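Local coordinates for peptide ABC transporter, peptide-binding protein (Enterococcus faecalis, PDB 3O6P) that is a C-terminal part of a protein that probably binds peptides outside the cell for an ABC importer, as the peptide-binding members of its family do, at residues A[81-86]-A[124-129]. Residues are numbered along the deposited sequence; the frame is centred on the assembly and turned at random.
Sequences KKAKEY and DALDGV. With NA (sodium ion), chain B.
Lys-84, on helix 80-94, reaches across to the C-terminal end of helix 109-125 and binds the carbonyl of Ala-125. The receiving segment turns there into a type II beta turn, Leu-126 to Val-129, that leads into strand 129-136, outermost within this chain in the mixed sheet of this part of a family 5 solute-binding protein. The Lys-84 chain runs extended as far as CE, and its CG and CE both lie 3.3 Å from Ala-125 O. A bend at chi4 (-76°) then brings NZ back onto that oxygen, at 2.8 Å. The ammonium does not approach in the carbonyl plane but is tilted 35° from it, with a C=O...N angle of 136°. Water 1 accepts a second hydrogen bond from NZ and donates one to Asp-124 O, so it bridges the two. Asp-127 OD2 stands 4.2 Å from NZ, too far for a salt bridge, though its charge probably favours the ammonium here. On the buried side, Leu-126 lays methyl CD2 against the helix, 3.9 Å from Ala-83 CB and 3.5 Å from Ala-83 O. Trp-87 packs on Leu-126 and Val-129, and its NE1 hydrogen-bonds to Asp-127 O. The turn also holds a sodium ion, with Gln-123 O as a further ligand. Water 2 links Asp-127 OD1 to this ion, which Leu-126 O binds at 2.5 Å and Val-129 O at 2.7 Å.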
ATOM      1  N   LYS A  81     -14.253  -4.747  12.957  1.00 15.19           N
ATOM      2  CA  LYS A  81     -14.273  -4.258  14.366  1.00 16.02           C
ATOM      3  C   LYS A  81     -13.034  -3.391  14.632  1.00 16.23           C
ATOM      4  O   LYS A  81     -13.133  -2.261  15.176  1.00 15.91           O
ATOM      5  CB  LYS A  81     -14.341  -5.423  15.374  1.00 18.13           C
ATOM      6  CG  LYS A  81     -14.428  -4.972  16.825  1.00 22.35           C
ATOM      7  CD  LYS A  81     -14.802  -6.116  17.772  1.00 29.68           C
ATOM      8  CE  LYS A  81     -14.785  -5.639  19.232  1.00 33.11           C
ATOM      9  NZ  LYS A  81     -15.497  -6.584  20.143  1.00 37.22           N
ATOM     10  N   LYS A  82     -11.873  -3.900  14.203  1.00 14.71           N
ATOM     11  CA  LYS A  82     -10.657  -3.118  14.279  1.00 15.44           C
ATOM     12  C   LYS A  82     -10.685  -1.883  13.378  1.00 14.22           C
ATOM     13  O   LYS A  82     -10.217  -0.818  13.793  1.00 14.64           O
ATOM     14  CB  LYS A  82      -9.407  -3.959  14.039  1.00 16.03           C
ATOM     15  CG  LYS A  82      -9.122  -4.949  15.214  1.00 19.08           C
ATOM     16  CD  LYS A  82      -7.743  -5.630  15.076  1.00 24.53           C
ATOM     17  CE  LYS A  82      -7.204  -6.152  16.434  1.00 28.74           C
ATOM     18  NZ  LYS A  82      -5.777  -6.668  16.338  1.00 32.41           N
ATOM     19  N   ALA A  83     -11.244  -1.988  12.168  1.00 13.08           N
ATOM     20  CA  ALA A  83     -11.375  -0.790  11.328  1.00 12.25           C
ATOM     21  C   ALA A  83     -12.096   0.344  12.078  1.00 12.74           C
ATOM     22  O   ALA A  83     -11.635   1.478  12.094  1.00 12.48           O
ATOM     23  CB  ALA A  83     -12.099  -1.111  10.004  1.00 13.23           C
ATOM     24  N   LYS A  84     -13.235   0.011  12.702  1.00 11.91           N
ATOM     25  CA  LYS A  84     -13.996   0.983  13.463  1.00 12.90           C
ATOM     26  C   LYS A  84     -13.195   1.564  14.624  1.00 13.51           C
ATOM     27  O   LYS A  84     -13.235   2.783  14.864  1.00 14.05           O
ATOM     28  CB  LYS A  84     -15.286   0.337  13.969  1.00 12.71           C
ATOM     29  CG  LYS A  84     -16.251   0.059  12.797  1.00 15.02           C
ATOM     30  CD  LYS A  84     -17.458  -0.746  13.219  1.00 18.74           C
ATOM     31  CE  LYS A  84     -18.310  -1.105  11.996  1.00 20.31           C
ATOM     32  NZ  LYS A  84     -19.092   0.075  11.514  1.00 26.12           N
ATOM     33  N   GLU A  85     -12.478   0.707  15.347  1.00 14.08           N
ATOM     34  CA  GLU A  85     -11.708   1.164  16.508  1.00 13.91           C
ATOM     35  C   GLU A  85     -10.603   2.137  16.066  1.00 13.41           C
ATOM     36  O   GLU A  85     -10.387   3.192  16.683  1.00 14.43           O
ATOM     37  CB  GLU A  85     -11.063  -0.040  17.192  1.00 15.53           C
ATOM     38  CG  GLU A  85     -10.174   0.331  18.371  1.00 20.17           C
ATOM     39  CD  GLU A  85      -9.307  -0.824  18.876  1.00 26.45           C
ATOM     40  OE1 GLU A  85      -9.203  -1.875  18.193  1.00 29.52           O
ATOM     41  OE2 GLU A  85      -8.695  -0.664  19.959  1.00 30.66           O
ATOM     42  N   TYR A  86      -9.900   1.778  15.000  1.00 12.64           N
ATOM     43  CA  TYR A  86      -8.806   2.628  14.517  1.00 11.66           C
ATOM     44  C   TYR A  86      -9.300   3.954  13.951  1.00 12.36           C
ATOM     45  O   TYR A  86      -8.634   4.980  14.096  1.00 12.99           O
ATOM     46  CB  TYR A  86      -7.949   1.855  13.503  1.00 11.82           C
ATOM     47  CG  TYR A  86      -6.946   0.968  14.208  1.00 13.39           C
ATOM     48  CD1 TYR A  86      -7.367  -0.106  15.017  1.00 16.42           C
ATOM     49  CD2 TYR A  86      -5.583   1.242  14.141  1.00 16.76           C
ATOM     50  CE1 TYR A  86      -6.440  -0.904  15.685  1.00 17.14           C
ATOM     51  CE2 TYR A  86      -4.653   0.435  14.795  1.00 18.92           C
ATOM     52  CZ  TYR A  86      -5.085  -0.625  15.560  1.00 18.84           C
ATOM     53  OH  TYR A  86      -4.152  -1.406  16.210  1.00 22.02           O
ATOM     54  N   ASP A 124     -18.788   1.494   3.989  1.00 15.39           N
ATOM     55  CA  ASP A 124     -19.672   0.722   4.827  1.00 15.49           C
ATOM     56  C   ASP A 124     -19.125   0.548   6.263  1.00 15.03           C
ATOM     57  O   ASP A 124     -19.867   0.681   7.245  1.00 16.24           O
ATOM     58  CB  ASP A 124     -19.938  -0.637   4.159  1.00 16.14           C
ATOM     59  CG  ASP A 124     -20.971  -1.407   4.892  1.00 20.39           C
ATOM     60  OD1 ASP A 124     -22.156  -1.051   4.773  1.00 23.80           O
ATOM     61  OD2 ASP A 124     -20.592  -2.321   5.641  1.00 23.93           O
ATOM     62  N   ALA A 125     -17.818   0.292   6.377  1.00 14.30           N
ATOM     63  CA  ALA A 125     -17.197  -0.018   7.664  1.00 13.70           C
ATOM     64  C   ALA A 125     -17.045   1.191   8.584  1.00 14.91           C
ATOM     65  O   ALA A 125     -17.167   1.056   9.809  1.00 16.15           O
ATOM     66  CB  ALA A 125     -15.835  -0.700   7.457  1.00 14.37           C
ATOM     67  N   LEU A 126     -16.805   2.363   7.992  1.00 15.40           N
ATOM     68  CA  LEU A 126     -16.422   3.545   8.766  1.00 15.51           C
ATOM     69  C   LEU A 126     -17.525   4.583   8.784  1.00 16.28           C
ATOM     70  O   LEU A 126     -17.794   5.245   7.785  1.00 16.36           O
ATOM     71  CB  LEU A 126     -15.127   4.136   8.215  1.00 14.94           C
ATOM     72  CG  LEU A 126     -13.964   3.141   8.102  1.00 14.93           C
ATOM     73  CD1 LEU A 126     -12.673   3.815   7.592  1.00 14.16           C
ATOM     74  CD2 LEU A 126     -13.692   2.387   9.411  1.00 16.40           C
ATOM     75  N   ASP A 127     -18.174   4.729   9.926  1.00 17.66           N
ATOM     76  CA  ASP A 127     -19.295   5.657  10.026  1.00 19.52           C
ATOM     77  C   ASP A 127     -18.752   7.075   9.959  1.00 19.39           C
ATOM     78  O   ASP A 127     -17.869   7.425  10.724  1.00 21.58           O
ATOM     79  CB  ASP A 127     -20.087   5.424  11.323  1.00 20.41           C
ATOM     80  CG  ASP A 127     -20.976   4.163  11.260  1.00 24.86           C
ATOM     81  OD1 ASP A 127     -21.461   3.791  10.167  1.00 28.80           O
ATOM     82  OD2 ASP A 127     -21.221   3.556  12.323  1.00 29.31           O
ATOM     83  N   GLY A 128     -19.279   7.888   9.048  1.00 19.18           N
ATOM     84  CA  GLY A 128     -18.773   9.248   8.875  1.00 18.40           C
ATOM     85  C   GLY A 128     -17.757   9.362   7.748  1.00 17.91           C
ATOM     86  O   GLY A 128     -17.241  10.459   7.470  1.00 18.39           O
ATOM     87  N   VAL A 129     -17.472   8.243   7.090  1.00 15.69           N
ATOM     88  CA  VAL A 129     -16.599   8.282   5.896  1.00 15.80           C
ATOM     89  C   VAL A 129     -17.423   8.052   4.623  1.00 15.92           C
ATOM     90  O   VAL A 129     -18.189   7.074   4.535  1.00 17.40           O
ATOM     91  CB  VAL A 129     -15.467   7.260   5.980  1.00 15.58           C
ATOM     92  CG1 VAL A 129     -14.554   7.347   4.730  1.00 15.52           C
ATOM     93  CG2 VAL A 129     -14.614   7.471   7.239  1.00 17.11           C
TER
HETATM   94 NA    NA B 601     -19.584   5.409   6.075  1.00 20.92          NA
HETATM   95  O   HOH W   1     -20.331  -0.966   9.363  1.00 24.52           O
HETATM   96  O   HOH W   2     -20.772   3.719   7.574  1.00 25.49           O
HETATM   97  O   HOH W   3     -20.862   7.209   6.993  1.00 20.69           O
HETATM   98  O   HOH W   4     -21.666   5.211   4.664  1.00 31.13           O